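Local coordinates for stage III sporulation protein AH (Bacillus subtilis, PDB 3TUF), which forms, together with SpoIIQ, an intercellular channel joining mother cell and forespore, through which the mother cell triggers sigma-G-directed gene expression in the forespore, at residues Leu90-Glu93 against Asp94-Lys98; Ser97-Arg100 against Glu101-Ala105; Asp110-Thr113 against Ala114-Ser118. All blocks are in the same frame, centred on the assembly; numbering follows the deposited sequence.

Contact 1 of 3, residues Leu90-Glu93 against Asp94-Lys98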
loop_
_atom_site.group_PDB
_atom_site.type_symbol
_atom_site.label_atom_id
_atom_site.label_comp_id
_atom_site.label_asym_id
_atom_site.label_seq_id
_atom_site.Cartn_x
_atom_site.Cartn_y
_atom_site.Cartn_z
ATOM N N LEU B 90 -0.816 -2.695 -10.912
ATOM C CA LEU B 90 -2.092 -3.400 -11.083
ATOM C C LEU B 90 -2.026 -4.915 -10.842
ATOM O O LEU B 90 -2.796 -5.436 -9.987
ATOM C CB LEU B 90 -2.747 -3.050 -12.418
ATOM C CG LEU B 90 -3.395 -1.676 -12.222
ATOM C CD1 LEU B 90 -3.827 -1.054 -13.520
ATOM C CD2 LEU B 90 -4.557 -1.756 -11.203
ATOM N N ASP B 91 -1.110 -5.600 -11.555
ATOM C CA ASP B 91 -1.024 -7.041 -11.386
ATOM C C ASP B 91 -0.602 -7.448 -9.956
ATOM O O ASP B 91 -1.164 -8.388 -9.347
ATOM C CB ASP B 91 -0.137 -7.640 -12.461
ATOM C CG ASP B 91 -0.737 -7.465 -13.883
ATOM O OD1 ASP B 91 -1.989 -7.198 -14.068
ATOM O OD2 ASP B 91 0.064 -7.596 -14.828
ATOM N N LEU B 92 0.363 -6.709 -9.403
ATOM C CA LEU B 92 0.758 -6.926 -8.021
ATOM C C LEU B 92 -0.452 -6.841 -7.068
ATOM O O LEU B 92 -0.706 -7.782 -6.277
ATOM C CB LEU B 92 1.859 -5.956 -7.609
ATOM C CG LEU B 92 2.449 -6.169 -6.194
ATOM C CD1 LEU B 92 2.821 -7.644 -6.045
ATOM C CD2 LEU B 92 3.656 -5.273 -5.966
ATOM N N GLU B 93 -1.180 -5.731 -7.145
ATOM C CA GLU B 93 -2.379 -5.540 -6.340
ATOM C C GLU B 93 -3.280 -6.757 -6.484
ATOM O O GLU B 93 -3.464 -7.519 -5.536
ATOM C CB GLU B 93 -3.123 -4.277 -6.775
ATOM C CG GLU B 93 -3.047 -3.137 -5.772
ATOM C CD GLU B 93 -1.913 -3.307 -4.781
ATOM O OE1 GLU B 93 -2.149 -3.886 -3.699
ATOM O OE2 GLU B 93 -0.787 -2.863 -5.083
ATOM N N ASP B 94 -3.833 -6.942 -7.679
ATOM C CA ASP B 94 -4.641 -8.154 -7.966
ATOM C C ASP B 94 -4.150 -9.368 -7.179
ATOM O O ASP B 94 -4.916 -9.951 -6.343
ATOM C CB ASP B 94 -4.640 -8.470 -9.474
ATOM C CG ASP B 94 -5.273 -7.332 -10.295
ATOM O OD1 ASP B 94 -5.811 -6.414 -9.620
ATOM O OD2 ASP B 94 -5.264 -7.320 -11.577
ATOM N N ALA B 95 -2.875 -9.713 -7.434
ATOM C CA ALA B 95 -2.231 -10.838 -6.789
ATOM C C ALA B 95 -2.291 -10.713 -5.236
ATOM O O ALA B 95 -2.780 -11.636 -4.538
ATOM C CB ALA B 95 -0.799 -10.995 -7.295
ATOM N N ARG B 96 -1.851 -9.581 -4.699
ATOM C CA ARG B 96 -1.915 -9.359 -3.255
ATOM C C ARG B 96 -3.317 -9.610 -2.684
ATOM O O ARG B 96 -3.468 -10.237 -1.635
ATOM C CB ARG B 96 -1.454 -7.942 -2.910
ATOM C CG ARG B 96 -0.085 -7.582 -3.466
ATOM C CD ARG B 96 1.027 -8.225 -2.653
ATOM N NE ARG B 96 1.877 -7.229 -2.007
ATOM C CZ ARG B 96 3.166 -7.058 -2.279
ATOM N NH1 ARG B 96 3.760 -7.818 -3.189
ATOM N NH2 ARG B 96 3.863 -6.128 -1.641
ATOM N N SER B 97 -4.332 -9.111 -3.382
ATOM C CA SER B 97 -5.744 -9.217 -2.955
ATOM C C SER B 97 -6.140 -10.642 -2.740
ATOM O O SER B 97 -6.691 -11.004 -1.677
ATOM C CB SER B 97 -6.670 -8.734 -4.043
ATOM O OG SER B 97 -6.822 -7.362 -3.903
ATOM N N LYS B 98 -5.879 -11.421 -3.798
ATOM C CA LYS B 98 -6.126 -12.828 -3.815
ATOM C C LYS B 98 -5.418 -13.434 -2.658
ATOM O O LYS B 98 -6.033 -14.180 -1.881
ATOM C CB LYS B 98 -5.600 -13.462 -5.098
ATOM C CG LYS B 98 -6.652 -13.535 -6.175
ATOM C CD LYS B 98 -6.033 -13.787 -7.614
ATOM C CE LYS B 98 -5.750 -12.456 -8.404
ATOM N NZ LYS B 98 -4.701 -12.588 -9.481
HETATM O O HOH W 1 -4.790 -5.068 -3.783
#
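L92 and R96 lie one helical turn apart, and the van der Waals contact of the aliphatic group with the guanidinium is the closest meeting of side chains here. CG of L92 stands anti to the backbone N (chi1 -175°), which sets CG beside the residue's own carbonyl carbon and turns CD1 toward R96. There CG lies over one face of the R96 guanidinium, 3.7 Å from NH1, and the methyl CD1 comes within 3.0 Å of the same NH1. Leucine suits the place because its branched end can spread over a flat cation whose polar rim is used for charge pairing. R96 bends at chi2 and chi3, and its three nitrogens form salt bridges with E131 and E134 of helix 114-143 and with E154.

Polar side-chain contacts are fewer. One water donates to E93 OE1 at 2.9 Å and also bonds with S97 OG at 3.1 Å, bridging the two residues a turn apart. The other oxygen of E93 has a long, weak ion pair with K135 of the second copy of the protein.

On the exposed side D91 and D94 bring like charges together, OD1 of D91 lying 4.1 Å from OD2 of D94 with the carboxylate planes 49° apart; each probably makes the other somewhat harder to ionise.

Beneath all this run the backbone bonds, such as A95 N to D91 O at 2.9 Å, with the N-H pointing nearly straight (170°). The whole is regular alpha-helical i to i+4 hydrogen bonding on helix 84-107, whose inner face carries arginine to its partner in an antiparallel helical hairpin.

Contact 2 of 3, residues Ser97-Arg100 against Glu101-Ala105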
loop_
_atom_site.group_PDB
_atom_site.type_symbol
_atom_site.label_atom_id
_atom_site.label_comp_id
_atom_site.label_asym_id
_atom_site.label_seq_id
_atom_site.Cartn_x
_atom_site.Cartn_y
_atom_site.Cartn_z
ATOM N N SER B 97 -4.332 -9.111 -3.382
ATOM C CA SER B 97 -5.744 -9.217 -2.955
ATOM C C SER B 97 -6.140 -10.642 -2.740
ATOM O O SER B 97 -6.691 -11.004 -1.677
ATOM C CB SER B 97 -6.670 -8.734 -4.043
ATOM O OG SER B 97 -6.822 -7.362 -3.903
ATOM N N LYS B 98 -5.879 -11.421 -3.798
ATOM C CA LYS B 98 -6.126 -12.828 -3.815
ATOM C C LYS B 98 -5.418 -13.434 -2.658
ATOM O O LYS B 98 -6.033 -14.180 -1.881
ATOM C CB LYS B 98 -5.600 -13.462 -5.098
ATOM C CG LYS B 98 -6.652 -13.535 -6.175
ATOM C CD LYS B 98 -6.033 -13.787 -7.614
ATOM C CE LYS B 98 -5.750 -12.456 -8.404
ATOM N NZ LYS B 98 -4.701 -12.588 -9.481
ATOM N N GLU B 99 -4.124 -13.121 -2.536
ATOM C CA GLU B 99 -3.381 -13.559 -1.362
ATOM C C GLU B 99 -4.109 -13.334 -0.021
ATOM O O GLU B 99 -4.344 -14.313 0.713
ATOM C CB GLU B 99 -2.063 -12.866 -1.311
ATOM C CG GLU B 99 -0.960 -13.669 -1.841
ATOM C CD GLU B 99 0.300 -13.418 -1.021
ATOM O OE1 GLU B 99 0.418 -14.037 0.069
ATOM O OE2 GLU B 99 1.148 -12.591 -1.444
ATOM N N ARG B 100 -4.457 -12.072 0.288
ATOM C CA ARG B 100 -5.085 -11.738 1.576
ATOM C C ARG B 100 -6.328 -12.537 1.763
ATOM O O ARG B 100 -6.583 -13.060 2.842
ATOM C CB ARG B 100 -5.493 -10.280 1.656
ATOM C CG ARG B 100 -4.343 -9.322 1.641
ATOM C CD ARG B 100 -4.810 -7.889 1.898
ATOM N NE ARG B 100 -5.422 -7.199 0.735
ATOM C CZ ARG B 100 -4.736 -6.630 -0.269
ATOM N NH1 ARG B 100 -3.391 -6.669 -0.292
ATOM N NH2 ARG B 100 -5.398 -6.024 -1.244
ATOM N N GLU B 101 -7.104 -12.626 0.692
ATOM C CA GLU B 101 -8.345 -13.354 0.731
ATOM C C GLU B 101 -8.167 -14.840 1.146
ATOM O O GLU B 101 -8.988 -15.410 1.895
ATOM C CB GLU B 101 -8.996 -13.257 -0.623
ATOM C CG GLU B 101 -9.399 -14.614 -1.114
ATOM C CD GLU B 101 -10.523 -14.578 -2.088
ATOM O OE1 GLU B 101 -10.744 -13.502 -2.696
ATOM O OE2 GLU B 101 -11.184 -15.634 -2.236
ATOM N N GLU B 102 -7.095 -15.454 0.652
ATOM C CA GLU B 102 -6.844 -16.834 0.958
ATOM C C GLU B 102 -6.347 -17.005 2.371
ATOM O O GLU B 102 -6.863 -17.862 3.120
ATOM C CB GLU B 102 -5.883 -17.415 -0.042
ATOM C CG GLU B 102 -6.620 -18.060 -1.200
ATOM C CD GLU B 102 -5.901 -17.918 -2.539
ATOM O OE1 GLU B 102 -4.643 -17.918 -2.567
ATOM O OE2 GLU B 102 -6.608 -17.813 -3.574
ATOM N N LEU B 103 -5.363 -16.195 2.753
ATOM C CA LEU B 103 -4.959 -16.159 4.154
ATOM C C LEU B 103 -6.198 -15.983 5.052
ATOM O O LEU B 103 -6.480 -16.799 5.947
ATOM C CB LEU B 103 -3.918 -15.058 4.414
ATOM C CG LEU B 103 -2.419 -15.292 4.051
ATOM C CD1 LEU B 103 -2.077 -16.781 3.803
ATOM C CD2 LEU B 103 -1.942 -14.406 2.887
ATOM N N ASN B 104 -6.983 -14.955 4.781
ATOM C CA ASN B 104 -8.134 -14.741 5.616
ATOM C C ASN B 104 -9.059 -15.951 5.627
ATOM O O ASN B 104 -9.699 -16.252 6.643
ATOM C CB ASN B 104 -8.901 -13.528 5.146
ATOM C CG ASN B 104 -9.954 -13.077 6.149
ATOM O OD1 ASN B 104 -10.020 -13.526 7.309
ATOM N ND2 ASN B 104 -10.783 -12.170 5.703
ATOM N N ALA B 105 -9.125 -16.638 4.491
ATOM C CA ALA B 105 -10.052 -17.725 4.347
ATOM C C ALA B 105 -9.679 -18.906 5.258
ATOM O O ALA B 105 -10.544 -19.492 5.916
ATOM C CB ALA B 105 -10.124 -18.148 2.889
#
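E99 and L103 run side by side and point the same way from successive turns, and here the packing is close. The methyl CD2 of L103 sits 3.2 Å from the E99 carbonyl O and 3.7 Å from E99 OE1, so the acidic side chain flanks the hydrocarbon; E99 OE2 lies close to the like-charged E154 OE2 of the same chain. L103 is buried, and its side chain also touches K123 and M124 of helix 114-143; a leucine fills such a seam between helices well.

R100 turns its chain back along the helix, and S97 CA, toward the rim of the group, stands 3.6 Å above one face of its guanidinium, while NH1 reaches E131 of the same chain and NE pairs with E129 of the second copy of the protein. Helix 84-107 is thus one arm of an antiparallel helical hairpin and, along the same stretch, part of a subunit interface. N104 serves that interface too: with CG anti to its own N (chi1 -168°), the amide swings outward and OD1 bonds with Y121 OH of the second copy. Its backbone is firmly held, N104 N meeting R100 O at 2.7 Å and 170°.

The solvent side is looser. K98, E101 and E102 are exposed, long and charged, as suits an outer helical face. E101 and E102 touch mostly backbone, E101 CB approaching K98 O to 3.3 Å, and K98 contributes that carbonyl. E102 N divides its hydrogen between K98 O, at 3.0 Å, and E99 O, a weak bond bent to 124°.

Contact 3 of 3, residues Asp110-Thr113 against Ala114-Ser118; sequences DDAT and AKEKS
T113 and E116 cross at about a right angle and form a capping box at the start of helix 114-143, with T113 as its N-cap. The threonine hydroxyl reaches forward into the helix: OG1 takes the crowded position between backbone N and carbonyl carbon (chi1 69°). From there it accepts the first-turn N-H of E116, OG1 to N measuring 3.0 Å in a bond that is almost straight at 174°. Threonine suits an N-cap because its short hydroxyl can stand in for the carbonyl that the first turn lacks.

E116 answers in the reverse direction. Its chain runs extended beyond CG, back across the cap, and carries the carboxylate to the threonine main chain. OE2 is crowded in the model and its position is less sure, so both bonds to it are less certain: T113 N appears to donate to OE2 at 2.6 Å, and T113 OG1 to the same OE2 at 3.1 Å. A negative group beside a helix start would also probably interact favourably with the helix dipole, which makes glutamate a fitting partner.

K117 approaches from another direction and lies along the incoming loop. Its CG packs against the A112 methyl, CB to CG being 3.7 Å, and a small alanine lets the aliphatic part of lysine come this close. Its NZ bonds with S109 O, just before the segment, so the lysine tethers the loop as it enters the helix. Below these side chains the regular helical hydrogen bonding begins with K117 N donating to T113 O at 2.8 Å and 176°. Past A112 CB the lysine chain bends at chi4, leaving NZ 3.4 Å from A112 O in a weak hydrogen bond.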
loop_
_atom_site.group_PDB
_atom_site.type_symbol
_atom_site.label_atom_id
_atom_site.label_comp_id
_atom_site.label_asym_id
_atom_site.label_seq_id
_atom_site.Cartn_x
_atom_site.Cartn_y
_atom_site.Cartn_z
ATOM N N ASP B 110 -13.315 -23.391 9.831
ATOM C CA ASP B 110 -13.510 -24.402 10.888
ATOM C C ASP B 110 -12.657 -25.622 10.717
ATOM O O ASP B 110 -12.497 -26.432 11.645
ATOM C CB ASP B 110 -14.932 -24.896 10.856
ATOM C CG ASP B 110 -15.858 -23.971 11.513
ATOM O OD1 ASP B 110 -15.394 -22.939 12.064
ATOM O OD2 ASP B 110 -17.061 -24.279 11.491
ATOM N N ASP B 111 -12.149 -25.759 9.500
ATOM C CA ASP B 111 -11.401 -26.936 9.075
ATOM C C ASP B 111 -9.900 -26.762 9.097
ATOM O O ASP B 111 -9.193 -27.713 8.790
ATOM C CB ASP B 111 -11.849 -27.348 7.678
ATOM C CG ASP B 111 -13.256 -27.861 7.682
ATOM O OD1 ASP B 111 -13.457 -28.921 8.302
ATOM O OD2 ASP B 111 -14.163 -27.203 7.118
ATOM N N ALA B 112 -9.415 -25.559 9.436
ATOM C CA ALA B 112 -7.979 -25.323 9.619
ATOM C C ALA B 112 -7.555 -25.753 11.021
ATOM O O ALA B 112 -8.328 -25.651 11.963
ATOM C CB ALA B 112 -7.658 -23.859 9.405
ATOM N N THR B 113 -6.334 -26.245 11.165
ATOM C CA THR B 113 -5.840 -26.545 12.489
ATOM C C THR B 113 -5.287 -25.272 13.062
ATOM O O THR B 113 -5.055 -24.291 12.328
ATOM C CB THR B 113 -4.675 -27.520 12.477
ATOM O OG1 THR B 113 -3.527 -26.882 11.899
ATOM C CG2 THR B 113 -5.032 -28.743 11.706
ATOM N N ALA B 114 -5.056 -25.305 14.378
ATOM C CA ALA B 114 -4.431 -24.213 15.092
ATOM C C ALA B 114 -3.121 -23.806 14.413
ATOM O O ALA B 114 -2.881 -22.617 14.191
ATOM C CB ALA B 114 -4.201 -24.606 16.533
ATOM N N LYS B 115 -2.303 -24.793 14.054
ATOM C CA LYS B 115 -1.031 -24.532 13.395
ATOM C C LYS B 115 -1.248 -23.740 12.117
ATOM O O LYS B 115 -0.620 -22.696 11.893
ATOM C CB LYS B 115 -0.363 -25.853 13.043
ATOM C CG LYS B 115 1.143 -25.823 13.047
ATOM C CD LYS B 115 1.678 -26.000 14.472
ATOM C CE LYS B 115 1.563 -27.452 15.007
ATOM N NZ LYS B 115 2.597 -28.406 14.499
ATOM N N GLU B 116 -2.149 -24.253 11.285
ATOM C CA GLU B 116 -2.442 -23.634 10.009
ATOM C C GLU B 116 -2.991 -22.216 10.166
ATOM O O GLU B 116 -2.527 -21.297 9.483
ATOM C CB GLU B 116 -3.423 -24.473 9.221
ATOM C CG GLU B 116 -3.084 -25.920 9.077
ATOM C CD GLU B 116 -4.268 -26.679 8.498
ATOM O OE1 GLU B 116 -4.520 -26.542 7.285
ATOM O OE2 GLU B 116 -4.974 -27.390 9.245
ATOM N N LYS B 117 -3.963 -22.022 11.057
ATOM C CA LYS B 117 -4.456 -20.660 11.323
ATOM C C LYS B 117 -3.295 -19.751 11.726
ATOM O O LYS B 117 -3.115 -18.646 11.199
ATOM C CB LYS B 117 -5.537 -20.656 12.406
ATOM C CG LYS B 117 -6.816 -21.355 11.966
ATOM C CD LYS B 117 -7.953 -21.012 12.904
ATOM C CE LYS B 117 -9.333 -21.370 12.352
ATOM N NZ LYS B 117 -9.753 -22.701 12.848
ATOM N N SER B 118 -2.483 -20.247 12.637
ATOM C CA SER B 118 -1.383 -19.480 13.175
ATOM C C SER B 118 -0.389 -19.017 12.106
ATOM O O SER B 118 0.045 -17.856 12.111
ATOM C CB SER B 118 -0.681 -20.318 14.218
ATOM O OG SER B 118 0.358 -19.579 14.807
#

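How the contacts relate
Contacts 1 and 2 are consecutive parts of helix 84-107, sharing S97 and K98, with centres 10 Å apart. Contact 1 is partly buried, whereas contact 2 is largely a surface contact with a buried leucine; both face helix 114-143 and the second copy of the protein. Their arginines share E131 as a partner, so charge pairing binds the two arms of the hairpin. Contact 3 joins the end of the connecting loop to the first turn of the other arm, and lies at the surface about 15 Å from contact 2 between centres. No other chain of the assembly touches it, and its chemistry is capping rather than interhelical salt bridging.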